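Local atomic coordinates of coenzyme PQQ synthesis protein B (Methylobacterium extorquens, PDB entry 4Z7R), a protein that takes part in the biosynthesis of pyrroloquinoline quinone, has a zinc-binding metallo-beta-lactamase fold, and may act in transporting PQQ or its precursor to the periplasm. Residues A[40-45]-A[52-57]; A[82-87]-A[106-111]; A[216-221]-A[263-268]. All coordinates share one frame; numbering follows the deposited sequence.

Contact 1: A[40-45]-A[52-57]; sequences SSIAVS and LLLNAS
With chi1 at 75°, I42 holds CG1 between its own backbone N and carbonyl carbon, which brings CG1 to 3.8 Å from L54 CB. L54 turns CG to lie beside its backbone N (chi1 -75°), and L54 CD1 ends up against both I42 CG1 and V44 CG2, 3.9 Å from the latter. These residues belong to the beta hairpin of strands 41-45 and 51-54, which lies within one of the two mixed sheets of this metallo-beta-lactamase fold and illustrates how an antiparallel pair sorts its side chains. I42, V44, L52 and L54 share one face, and Y192, L190 and L149 of the other sheet pack against it. A43 and L53 occupy the reverse face and touch only lightly, A43 CB lying 4.4 Å from L53 CD1.

Two hydrogen-bonded pairs, I42 with L54 and V44 with L52, flank the non-hydrogen-bonded pair of A43 and L53. L54 N reaches I42 O at 2.8 Å, whereas the return bond from I42 N to L54 O stretches to 3.3 Å. The bond from L52 N to V44 O is almost straight, 176° at the hydrogen. Past L54 the carboxamide of N55 binds away from the hairpin: its OD1 accepts from T87 N, and its ND2 pairs with Y192 OH. The hydroxyl of S41, with one proton to give, lies between two carbonyls, its OG 2.9 Å from N55 O and 3.3 Å from L54 O.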
ATOM      1  N   SER A  40       6.461  -2.356   8.210  0.75  9.77           N
ATOM      2  CA  SER A  40       7.429  -3.436   8.410  0.85 10.59           C
ATOM      3  C   SER A  40       7.653  -4.387   7.237  0.82 10.66           C
ATOM      4  O   SER A  40       6.777  -5.171   6.870  0.82 10.36           O
ATOM      5  CB  SER A  40       6.996  -4.261   9.631  0.89 11.60           C
ATOM      6  OG  SER A  40       7.917  -5.298   9.920  0.48 12.27           O
ATOM      7  N   SER A  41       8.859  -4.316   6.683  0.87 10.74           N
ATOM      8  CA  SER A  41       9.316  -5.230   5.639  0.91 10.29           C
ATOM      9  C   SER A  41      10.818  -5.079   5.445  0.99  9.57           C
ATOM     10  O   SER A  41      11.349  -3.971   5.528  0.90 10.01           O
ATOM     11  CB  SER A  41       8.593  -4.966   4.316  1.00 10.32           C
ATOM     12  OG  SER A  41       9.101  -5.808   3.292  0.80 10.87           O
ATOM     13  N   ILE A  42      11.507  -6.190   5.197  1.00  8.91           N
ATOM     14  CA  ILE A  42      12.926  -6.141   4.859  0.95  9.19           C
ATOM     15  C   ILE A  42      13.206  -7.053   3.674  0.83  8.67           C
ATOM     16  O   ILE A  42      12.421  -7.951   3.365  0.97  8.35           O
ATOM     17  CB  ILE A  42      13.847  -6.551   6.042  1.00 13.33           C
ATOM     18  CG1 ILE A  42      13.813  -8.066   6.262  1.00 13.67           C
ATOM     19  CG2 ILE A  42      13.488  -5.778   7.319  1.00 13.20           C
ATOM     20  CD1 ILE A  42      14.884  -8.570   7.223  1.00 13.58           C
ATOM     21  N   ALA A  43      14.322  -6.808   3.001  0.92  8.65           N
ATOM     22  CA  ALA A  43      14.757  -7.676   1.917  0.91  8.53           C
ATOM     23  C   ALA A  43      16.178  -8.148   2.184  0.80  8.57           C
ATOM     24  O   ALA A  43      17.013  -7.383   2.664  1.00  8.40           O
ATOM     25  CB  ALA A  43      14.667  -6.959   0.583  0.86  8.27           C
ATOM     26  N   VAL A  44      16.445  -9.415   1.892  0.96  9.35           N
ATOM     27  CA  VAL A  44      17.757  -9.992   2.156  1.00  9.92           C
ATOM     28  C   VAL A  44      18.249 -10.734   0.919  0.87 10.84           C
ATOM     29  O   VAL A  44      17.461 -11.377   0.225  1.00 10.87           O
ATOM     30  CB  VAL A  44      17.716 -10.952   3.373  0.94 10.86           C
ATOM     31  CG1 VAL A  44      19.081 -11.574   3.620  0.84 11.10           C
ATOM     32  CG2 VAL A  44      17.238 -10.218   4.619  1.00 10.19           C
ATOM     33  N   SER A  45      19.547 -10.642   0.645  1.00 11.42           N
ATOM     34  CA  SER A  45      20.144 -11.316  -0.505  0.83 12.07           C
ATOM     35  C   SER A  45      21.515 -11.886  -0.165  0.91 11.84           C
ATOM     36  O   SER A  45      22.293 -11.256   0.551  1.00 11.89           O
ATOM     37  CB  SER A  45      20.271 -10.355  -1.685  1.00 12.76           C
ATOM     38  OG  SER A  45      20.955 -10.968  -2.767  0.89 13.38           O
ATOM     39  N   LEU A  52      15.186 -12.122  -1.281  1.00 12.13           N
ATOM     40  CA  LEU A  52      14.032 -12.633  -0.565  0.86 11.68           C
ATOM     41  C   LEU A  52      13.345 -11.478   0.146  0.82 11.21           C
ATOM     42  O   LEU A  52      13.982 -10.742   0.899  0.98 11.53           O
ATOM     43  CB  LEU A  52      14.437 -13.701   0.451  1.00 11.91           C
ATOM     44  CG  LEU A  52      13.366 -14.067   1.486  0.81 11.93           C
ATOM     45  CD1 LEU A  52      12.246 -14.881   0.850  1.00 11.60           C
ATOM     46  CD2 LEU A  52      13.974 -14.812   2.670  0.91 12.40           C
ATOM     47  N   LEU A  53      12.049 -11.321  -0.097  1.00 10.68           N
ATOM     48  CA  LEU A  53      11.262 -10.320   0.608  0.87 12.65           C
ATOM     49  C   LEU A  53      10.657 -10.914   1.870  1.00 11.81           C
ATOM     50  O   LEU A  53       9.957 -11.921   1.815  0.94 12.03           O
ATOM     51  CB  LEU A  53      10.158  -9.769  -0.296  1.00 14.31           C
ATOM     52  CG  LEU A  53       9.442  -8.514   0.196  1.00 15.59           C
ATOM     53  CD1 LEU A  53      10.316  -7.300  -0.003  0.79 16.39           C
ATOM     54  CD2 LEU A  53       8.118  -8.343  -0.533  1.00 15.00           C
ATOM     55  N   LEU A  54      10.929 -10.288   3.009  1.00 12.08           N
ATOM     56  CA  LEU A  54      10.318 -10.719   4.257  0.92 12.23           C
ATOM     57  C   LEU A  54       9.158  -9.794   4.600  0.83 11.70           C
ATOM     58  O   LEU A  54       9.362  -8.628   4.940  1.00 12.31           O
ATOM     59  CB  LEU A  54      11.349 -10.767   5.385  1.00 12.62           C
ATOM     60  CG  LEU A  54      12.274 -11.987   5.262  0.88 12.85           C
ATOM     61  CD1 LEU A  54      13.591 -11.617   4.595  0.87 12.84           C
ATOM     62  CD2 LEU A  54      12.509 -12.655   6.605  0.60 13.20           C
ATOM     63  N   ASN A  55       7.949 -10.338   4.472  1.00 11.05           N
ATOM     64  CA  ASN A  55       6.680  -9.624   4.631  0.97 11.07           C
ATOM     65  C   ASN A  55       6.430  -8.656   3.475  0.91 12.29           C
ATOM     66  O   ASN A  55       7.364  -8.139   2.853  0.88 14.13           O
ATOM     67  CB  ASN A  55       6.611  -8.929   6.000  1.00  9.73           C
ATOM     68  CG  ASN A  55       6.590  -9.916   7.153  0.93  9.07           C
ATOM     69  OD1 ASN A  55       5.862 -10.909   7.123  0.82  9.50           O
ATOM     70  ND2 ASN A  55       7.390  -9.646   8.179  1.00  8.19           N
ATOM     71  N   ALA A  56       5.154  -8.403   3.209  0.93 12.41           N
ATOM     72  CA  ALA A  56       4.744  -7.574   2.080  1.00 12.82           C
ATOM     73  C   ALA A  56       3.759  -6.511   2.559  1.00 13.18           C
ATOM     74  O   ALA A  56       2.568  -6.778   2.720  1.00 12.87           O
ATOM     75  CB  ALA A  56       4.137  -8.400   0.959  1.00 13.28           C
ATOM     76  N   SER A  57       4.273  -5.309   2.799  0.95 13.88           N
ATOM     77  CA  SER A  57       3.515  -4.251   3.464  0.94 13.36           C
ATOM     78  C   SER A  57       2.622  -3.467   2.498  1.00 12.82           C
ATOM     79  O   SER A  57       2.825  -3.517   1.288  0.98 14.15           O
ATOM     80  CB  SER A  57       4.484  -3.303   4.179  0.63 13.53           C
ATOM     81  OG  SER A  57       4.744  -2.155   3.393  0.99 14.00           O
TER

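Contact 2: A[82-87]-A[106-111]; sequences HAVLLT and FTLYAT
A parallel strand pair, set in register by A83 against T107, V84 against L108 and L85 against Y109, forms this contact. V84 takes part through both its backbone polar atoms: V84 N donates to T107 O at 3.0 Å, and V84 O receives Y109 N at 2.7 Å along a nearly straight path (177°). L86 N continues the ladder to Y109 O, and a weak bond from T107 N to H82 O begins it. The strands are the two arms of a beta-alpha-beta unit, with helix 91-94 in the connection between them.

On the face bearing V84 and L108, V84 CG2 comes obliquely to the F106 ring, 3.8 Å from F106 CE2, and V84 CB lies 3.9 Å from L108 CD1. L86 also packs on L108, and I114 and L115 of helix 112-119 close over this side. The other face carries Y109, whose chi1 of -62° lays the ring back along its own strand: T107 CG2 sits 3.3 Å above the Y109 ring plane, offset toward the rim, while A83 CB meets its edge in plane, 3.7 Å from Y109 CE2. Beyond the last of these backbone bonds, a water donates to L86 O at 2.7 Å and accepts at 2.8 Å from the backbone N of T111, the N-cap residue of helix 112-119.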
ATOM      1  N   HIS A  82      12.778 -12.731  -5.761  1.00 12.98           N
ATOM      2  CA  HIS A  82      12.610 -14.129  -6.143  0.94 13.09           C
ATOM      3  C   HIS A  82      11.602 -14.848  -5.262  0.73 11.93           C
ATOM      4  O   HIS A  82      10.965 -15.806  -5.694  0.75 11.01           O
ATOM      5  CB  HIS A  82      13.950 -14.867  -6.075  0.89 14.40           C
ATOM      6  CG  HIS A  82      14.791 -14.718  -7.305  0.74 15.38           C
ATOM      7  ND1 HIS A  82      14.892 -13.533  -7.999  0.48 15.74           N
ATOM      8  CD2 HIS A  82      15.572 -15.607  -7.962  0.77 15.78           C
ATOM      9  CE1 HIS A  82      15.699 -13.698  -9.033  0.91 15.98           C
ATOM     10  NE2 HIS A  82      16.125 -14.947  -9.032  0.71 15.97           N
ATOM     11  N   ALA A  83      11.459 -14.389  -4.024  0.85 11.87           N
ATOM     12  CA  ALA A  83      10.572 -15.057  -3.083  1.00 10.90           C
ATOM     13  C   ALA A  83      10.059 -14.109  -2.010  0.94  9.63           C
ATOM     14  O   ALA A  83      10.676 -13.085  -1.719  0.98  9.98           O
ATOM     15  CB  ALA A  83      11.283 -16.244  -2.444  0.89 11.47           C
ATOM     16  N   VAL A  84       8.917 -14.456  -1.427  1.00  8.79           N
ATOM     17  CA  VAL A  84       8.362 -13.688  -0.323  1.00  9.61           C
ATOM     18  C   VAL A  84       8.066 -14.625   0.838  0.78 10.46           C
ATOM     19  O   VAL A  84       7.507 -15.708   0.649  0.86 10.89           O
ATOM     20  CB  VAL A  84       7.076 -12.936  -0.729  0.81 10.04           C
ATOM     21  CG1 VAL A  84       6.517 -12.146   0.454  0.87 10.17           C
ATOM     22  CG2 VAL A  84       7.354 -12.014  -1.902  1.00 10.68           C
ATOM     23  N   LEU A  85       8.484 -14.221   2.032  0.95 10.57           N
ATOM     24  CA  LEU A  85       8.204 -14.973   3.246  0.92 10.88           C
ATOM     25  C   LEU A  85       7.378 -14.122   4.210  0.95 10.92           C
ATOM     26  O   LEU A  85       7.706 -12.964   4.459  0.92 11.61           O
ATOM     27  CB  LEU A  85       9.507 -15.435   3.908  1.00 11.26           C
ATOM     28  CG  LEU A  85       9.430 -15.905   5.361  0.71 11.77           C
ATOM     29  CD1 LEU A  85       8.650 -17.206   5.468  0.84 12.07           C
ATOM     30  CD2 LEU A  85      10.829 -16.066   5.942  0.68 11.83           C
ATOM     31  N   LEU A  86       6.307 -14.701   4.741  1.00 10.64           N
ATOM     32  CA  LEU A  86       5.480 -14.029   5.743  1.00  9.84           C
ATOM     33  C   LEU A  86       5.791 -14.523   7.151  0.72 10.96           C
ATOM     34  O   LEU A  86       5.849 -15.729   7.388  1.00 11.40           O
ATOM     35  CB  LEU A  86       3.996 -14.238   5.444  0.91  9.58           C
ATOM     36  CG  LEU A  86       3.539 -13.942   4.017  0.78  9.07           C
ATOM     37  CD1 LEU A  86       2.085 -14.357   3.825  1.00  9.05           C
ATOM     38  CD2 LEU A  86       3.732 -12.474   3.699  1.00  7.93           C
ATOM     39  N   THR A  87       6.001 -13.593   8.080  0.91 11.65           N
ATOM     40  CA  THR A  87       6.275 -13.959   9.466  0.87 12.30           C
ATOM     41  C   THR A  87       4.993 -14.027  10.303  0.82 12.28           C
ATOM     42  O   THR A  87       4.965 -14.670  11.353  1.00 12.13           O
ATOM     43  CB  THR A  87       7.262 -12.971  10.127  0.91 13.15           C
ATOM     44  OG1 THR A  87       6.703 -11.650  10.133  0.91 13.40           O
ATOM     45  CG2 THR A  87       8.582 -12.959   9.374  0.88 13.66           C
ATOM     46  N   PHE A 106       7.130 -15.913  -8.606  0.95 15.15           N
ATOM     47  CA  PHE A 106       7.940 -16.025  -7.399  1.00 14.26           C
ATOM     48  C   PHE A 106       7.317 -17.083  -6.499  1.00 13.86           C
ATOM     49  O   PHE A 106       6.227 -17.578  -6.787  1.00 14.25           O
ATOM     50  CB  PHE A 106       8.062 -14.682  -6.666  1.00 13.79           C
ATOM     51  CG  PHE A 106       6.759 -14.135  -6.151  0.84 12.93           C
ATOM     52  CD1 PHE A 106       5.963 -13.333  -6.951  0.95 12.42           C
ATOM     53  CD2 PHE A 106       6.344 -14.400  -4.853  0.92 12.41           C
ATOM     54  CE1 PHE A 106       4.771 -12.818  -6.474  0.95 11.70           C
ATOM     55  CE2 PHE A 106       5.154 -13.890  -4.371  0.92 12.43           C
ATOM     56  CZ  PHE A 106       4.366 -13.098  -5.180  0.90 11.91           C
ATOM     57  N   THR A 107       8.013 -17.446  -5.428  1.00 13.31           N
ATOM     58  CA  THR A 107       7.468 -18.405  -4.476  1.00 13.23           C
ATOM     59  C   THR A 107       7.100 -17.706  -3.171  0.98 13.03           C
ATOM     60  O   THR A 107       7.916 -16.995  -2.580  0.95 13.40           O
ATOM     61  CB  THR A 107       8.451 -19.559  -4.179  0.92 13.64           C
ATOM     62  OG1 THR A 107       8.801 -20.223  -5.400  0.99 13.71           O
ATOM     63  CG2 THR A 107       7.809 -20.569  -3.239  0.89 14.20           C
ATOM     64  N   LEU A 108       5.859 -17.897  -2.742  1.00 12.40           N
ATOM     65  CA  LEU A 108       5.385 -17.355  -1.478  0.96 12.56           C
ATOM     66  C   LEU A 108       5.488 -18.405  -0.374  0.84 11.50           C
ATOM     67  O   LEU A 108       4.888 -19.477  -0.468  1.00 10.60           O
ATOM     68  CB  LEU A 108       3.944 -16.860  -1.620  1.00 12.67           C
ATOM     69  CG  LEU A 108       3.252 -16.323  -0.368  0.67 13.43           C
ATOM     70  CD1 LEU A 108       4.007 -15.124   0.186  1.00 13.79           C
ATOM     71  CD2 LEU A 108       1.815 -15.951  -0.693  1.00 13.61           C
ATOM     72  N   TYR A 109       6.257 -18.086   0.664  1.00 11.45           N
ATOM     73  CA  TYR A 109       6.479 -18.991   1.789  0.80 13.12           C
ATOM     74  C   TYR A 109       5.788 -18.518   3.061  0.80 13.44           C
ATOM     75  O   TYR A 109       5.810 -17.330   3.381  1.00 13.48           O
ATOM     76  CB  TYR A 109       7.971 -19.145   2.084  1.00 13.81           C
ATOM     77  CG  TYR A 109       8.801 -19.752   0.976  0.68 13.35           C
ATOM     78  CD1 TYR A 109       8.987 -21.127   0.893  0.89 13.39           C
ATOM     79  CD2 TYR A 109       9.428 -18.947   0.036  0.92 12.87           C
ATOM     80  CE1 TYR A 109       9.765 -21.684  -0.113  1.00 12.85           C
ATOM     81  CE2 TYR A 109      10.207 -19.492  -0.969  0.89 12.60           C
ATOM     82  CZ  TYR A 109      10.372 -20.860  -1.039  0.85 12.49           C
ATOM     83  OH  TYR A 109      11.141 -21.398  -2.044  1.00 12.10           O
ATOM     84  N   ALA A 110       5.182 -19.457   3.781  0.94 13.19           N
ATOM     85  CA  ALA A 110       4.629 -19.193   5.108  0.93 12.88           C
ATOM     86  C   ALA A 110       4.339 -20.511   5.818  0.67 13.20           C
ATOM     87  O   ALA A 110       4.400 -21.576   5.208  0.98 14.20           O
ATOM     88  CB  ALA A 110       3.369 -18.343   5.017  1.00 11.75           C
ATOM     89  N   THR A 111       4.054 -20.444   7.113  1.00 12.09           N
ATOM     90  CA  THR A 111       3.614 -21.629   7.839  0.97 12.21           C
ATOM     91  C   THR A 111       2.264 -22.068   7.272  0.91 11.23           C
ATOM     92  O   THR A 111       1.576 -21.261   6.642  0.86 10.39           O
ATOM     93  CB  THR A 111       3.499 -21.361   9.347  0.87 12.23           C
ATOM     94  OG1 THR A 111       2.503 -20.356   9.583  1.00 12.04           O
ATOM     95  CG2 THR A 111       4.835 -20.899   9.904  1.00 11.72           C
TER
HETATM   96  O   HOH W   1       4.377 -17.860   8.200  1.00 28.54           O

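Contact 3: A[216-221]-A[263-268]; sequences DGTVLE and FVHINN. With ZN (zinc ion), chain D; ZN (zinc ion), chain C.
The imidazole of H265 has T218 at its edge, with T218 CB in the ring plane and T218 OG1 close to it; the ring of F263 takes D216 O at its edge, 3.6 Å from F263 CD1, and stacks on W288. H265 belongs to the zinc site of this metallo-beta-lactamase fold, just past strand 260-264: H265 NE2 binds zinc at 2.1 Å, with D92 and two waters as the other ligands.

Here a second shell positions a first. H265 ND1 donates to T218 OG1 at 2.8 Å, and T218 OG1 donates to D216 OD1 at 2.7 Å. The ring is thus held at both nitrogens, by zinc and by T218, and the chain of bonds to D216 probably steadies its rotation. With chi1 at -53°, T218 keeps OG1 beside its own backbone N, and that N also donates to D216 OD1, closing an Asx turn; D216 OD2 pairs with H240 and C196 N.

Backbone bonds join the two segments on either side of H265: G217 N reaches V264 O at 2.8 Å, and N267 N meets a lone pair of T218 O. Beyond them a second zinc, bound also by C19, C21 and C24, takes N268 OD1 at 2.1 Å.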
ATOM      1  N   ASP A 216      11.283  -6.659  17.247  1.00 10.52           N
ATOM      2  CA  ASP A 216      10.088  -5.922  17.665  1.00 10.90           C
ATOM      3  C   ASP A 216      10.439  -4.719  18.535  0.97 11.02           C
ATOM      4  O   ASP A 216      10.904  -4.874  19.662  0.94 11.64           O
ATOM      5  CB  ASP A 216       9.152  -6.881  18.415  0.99 11.67           C
ATOM      6  CG  ASP A 216       7.765  -6.304  18.667  0.90 11.95           C
ATOM      7  OD1 ASP A 216       7.602  -5.069  18.772  0.98 12.98           O
ATOM      8  OD2 ASP A 216       6.820  -7.116  18.768  0.84 11.72           O
ATOM      9  N   GLY A 217      10.197  -3.525  18.003  0.93 10.65           N
ATOM     10  CA  GLY A 217      10.391  -2.292  18.743  0.94 10.18           C
ATOM     11  C   GLY A 217       9.131  -1.445  18.771  0.98  9.95           C
ATOM     12  O   GLY A 217       9.200  -0.216  18.795  1.00  9.20           O
ATOM     13  N   THR A 218       7.980  -2.108  18.754  1.00 10.51           N
ATOM     14  CA  THR A 218       6.692  -1.433  18.632  1.00  9.68           C
ATOM     15  C   THR A 218       6.462  -0.368  19.704  0.86  9.24           C
ATOM     16  O   THR A 218       6.089   0.764  19.390  1.00  9.25           O
ATOM     17  CB  THR A 218       5.533  -2.446  18.686  0.79 10.60           C
ATOM     18  OG1 THR A 218       5.759  -3.480  17.720  1.00 11.60           O
ATOM     19  CG2 THR A 218       4.205  -1.758  18.390  1.00 10.46           C
ATOM     20  N   VAL A 219       6.679  -0.727  20.966  0.91  9.18           N
ATOM     21  CA  VAL A 219       6.451   0.215  22.061  0.90  9.43           C
ATOM     22  C   VAL A 219       7.638   0.307  23.020  0.80 10.06           C
ATOM     23  O   VAL A 219       8.294  -0.690  23.326  1.00 10.33           O
ATOM     24  CB  VAL A 219       5.181  -0.148  22.869  0.97  9.21           C
ATOM     25  CG1 VAL A 219       3.948  -0.094  21.980  1.00  8.32           C
ATOM     26  CG2 VAL A 219       5.320  -1.518  23.529  0.98  9.76           C
ATOM     27  N   LEU A 220       7.912   1.521  23.482  0.99 10.49           N
ATOM     28  CA  LEU A 220       8.941   1.748  24.486  0.90 10.48           C
ATOM     29  C   LEU A 220       8.448   1.304  25.855  1.00 10.10           C
ATOM     30  O   LEU A 220       9.092   0.508  26.537  0.95  9.79           O
ATOM     31  CB  LEU A 220       9.328   3.223  24.536  1.00 10.24           C
ATOM     32  CG  LEU A 220      10.410   3.562  25.560  1.00 11.00           C
ATOM     33  CD1 LEU A 220      11.770   3.034  25.108  0.96 11.22           C
ATOM     34  CD2 LEU A 220      10.457   5.051  25.826  1.00 11.31           C
ATOM     35  N   GLU A 221       7.301   1.849  26.248  1.00 10.66           N
ATOM     36  CA  GLU A 221       6.609   1.446  27.464  0.86 11.90           C
ATOM     37  C   GLU A 221       5.298   0.758  27.101  0.74 11.35           C
ATOM     38  O   GLU A 221       4.752   0.985  26.021  0.92 11.86           O
ATOM     39  CB  GLU A 221       6.341   2.655  28.370  0.70 14.27           C
ATOM     40  CG  GLU A 221       7.569   3.504  28.682  1.00 15.73           C
ATOM     41  CD  GLU A 221       8.490   2.861  29.705  0.82 16.42           C
ATOM     42  OE1 GLU A 221       8.107   1.825  30.287  0.92 16.99           O
ATOM     43  OE2 GLU A 221       9.595   3.395  29.933  0.83 16.67           O
ATOM     44  N   PHE A 263      16.198  -2.233  16.305  0.98 10.02           N
ATOM     45  CA  PHE A 263      14.753  -2.237  16.478  0.81  9.23           C
ATOM     46  C   PHE A 263      14.054  -1.938  15.161  0.83  8.36           C
ATOM     47  O   PHE A 263      14.392  -0.972  14.487  0.94  8.03           O
ATOM     48  CB  PHE A 263      14.318  -1.213  17.529  1.00  9.06           C
ATOM     49  CG  PHE A 263      14.487  -1.680  18.944  0.91  8.69           C
ATOM     50  CD1 PHE A 263      13.829  -2.813  19.393  1.00  8.79           C
ATOM     51  CD2 PHE A 263      15.280  -0.973  19.830  1.00  8.23           C
ATOM     52  CE1 PHE A 263      13.971  -3.243  20.701  0.90  8.96           C
ATOM     53  CE2 PHE A 263      15.422  -1.395  21.141  0.99  9.17           C
ATOM     54  CZ  PHE A 263      14.770  -2.533  21.574  0.74  9.27           C
ATOM     55  N   VAL A 264      13.087  -2.775  14.802  1.00  8.36           N
ATOM     56  CA  VAL A 264      12.202  -2.500  13.677  1.00  8.98           C
ATOM     57  C   VAL A 264      10.754  -2.567  14.156  0.82  9.25           C
ATOM     58  O   VAL A 264      10.503  -2.790  15.342  0.93  9.38           O
ATOM     59  CB  VAL A 264      12.421  -3.495  12.514  0.88  9.88           C
ATOM     60  CG1 VAL A 264      13.848  -3.397  11.997  0.84 10.01           C
ATOM     61  CG2 VAL A 264      12.113  -4.918  12.959  0.93 11.04           C
ATOM     62  N   HIS A 265       9.811  -2.371  13.235  1.00  9.27           N
ATOM     63  CA  HIS A 265       8.384  -2.444  13.544  0.92  9.71           C
ATOM     64  C   HIS A 265       8.015  -1.476  14.664  0.94  8.74           C
ATOM     65  O   HIS A 265       7.305  -1.837  15.601  0.93  8.96           O
ATOM     66  CB  HIS A 265       7.991  -3.878  13.929  0.97 10.62           C
ATOM     67  CG  HIS A 265       6.517  -4.133  13.903  0.61 11.05           C
ATOM     68  ND1 HIS A 265       5.693  -3.842  14.970  0.86 11.61           N
ATOM     69  CD2 HIS A 265       5.722  -4.665  12.946  0.73 11.35           C
ATOM     70  CE1 HIS A 265       4.452  -4.178  14.666  0.91 12.01           C
ATOM     71  NE2 HIS A 265       4.442  -4.679  13.444  0.79 11.90           N
ATOM     72  N   ILE A 266       8.520  -0.251  14.570  1.00  7.86           N
ATOM     73  CA  ILE A 266       8.296   0.766  15.591  1.00  8.24           C
ATOM     74  C   ILE A 266       7.003   1.548  15.354  0.87  8.80           C
ATOM     75  O   ILE A 266       6.810   2.124  14.286  1.00  8.57           O
ATOM     76  CB  ILE A 266       9.484   1.737  15.650  0.75  8.63           C
ATOM     77  CG1 ILE A 266      10.784   0.947  15.842  1.00  9.45           C
ATOM     78  CG2 ILE A 266       9.296   2.741  16.769  0.98  8.47           C
ATOM     79  CD1 ILE A 266      12.027   1.692  15.427  0.73  9.88           C
ATOM     80  N   ASN A 267       6.119   1.574  16.350  0.97  9.76           N
ATOM     81  CA  ASN A 267       4.838   2.259  16.182  0.86  9.53           C
ATOM     82  C   ASN A 267       5.008   3.769  16.179  0.89  9.55           C
ATOM     83  O   ASN A 267       5.949   4.297  16.769  0.98  9.40           O
ATOM     84  CB  ASN A 267       3.846   1.859  17.274  0.86  9.66           C
ATOM     85  CG  ASN A 267       2.408   2.146  16.881  0.78  9.37           C
ATOM     86  OD1 ASN A 267       1.963   1.750  15.808  0.92  9.22           O
ATOM     87  ND2 ASN A 267       1.679   2.853  17.742  1.00  8.71           N
ATOM     88  N   ASN A 268       4.083   4.461  15.521  1.00  9.31           N
ATOM     89  CA  ASN A 268       4.150   5.913  15.407  1.00  9.47           C
ATOM     90  C   ASN A 268       4.144   6.617  16.761  0.79  9.04           C
ATOM     91  O   ASN A 268       4.526   7.776  16.861  1.00  8.19           O
ATOM     92  CB  ASN A 268       2.990   6.432  14.552  1.00  9.76           C
ATOM     93  CG  ASN A 268       1.642   6.262  15.227  0.69  9.72           C
ATOM     94  OD1 ASN A 268       1.217   7.114  16.013  0.97 10.63           O
ATOM     95  ND2 ASN A 268       0.961   5.164  14.923  1.00  8.84           N
TER
HETATM   96 ZN    ZN D 302       2.624  -5.136  12.479  0.53 23.38          ZN
HETATM   97 ZN    ZN C 301       0.772   9.128  15.695  0.97 12.60          ZN
HETATM   98  O   HOH W   2       1.297  -3.674  13.594  1.00 21.81           O
HETATM   99  O   HOH W   3       2.770  -7.158  12.357  0.87 27.25           O

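How the contacts relate
Every touching residue of contacts 1 and 3 is buried, whereas contact 2 reaches toward the surface, with H82, T107 and Y109 partly exposed. Contacts 1 and 2 are ladders in one sheet, antiparallel and parallel, and hold neighbouring strands: L53 O lies 2.7 Å from L85 N and N55 N lies 2.6 Å from L85 O, both probable hydrogen bonds. Aliphatic side chains fill both, with aromatic rings added in contact 2. Contact 3 belongs to the other sheet and is mostly loop; hydrogen bonds and metal ligands carry most of it. Contact 1 touches contact 3 where S40 CB packs 3.6 Å from H265 CD2, whereas the centres of contacts 2 and 3 are about 24 Å apart.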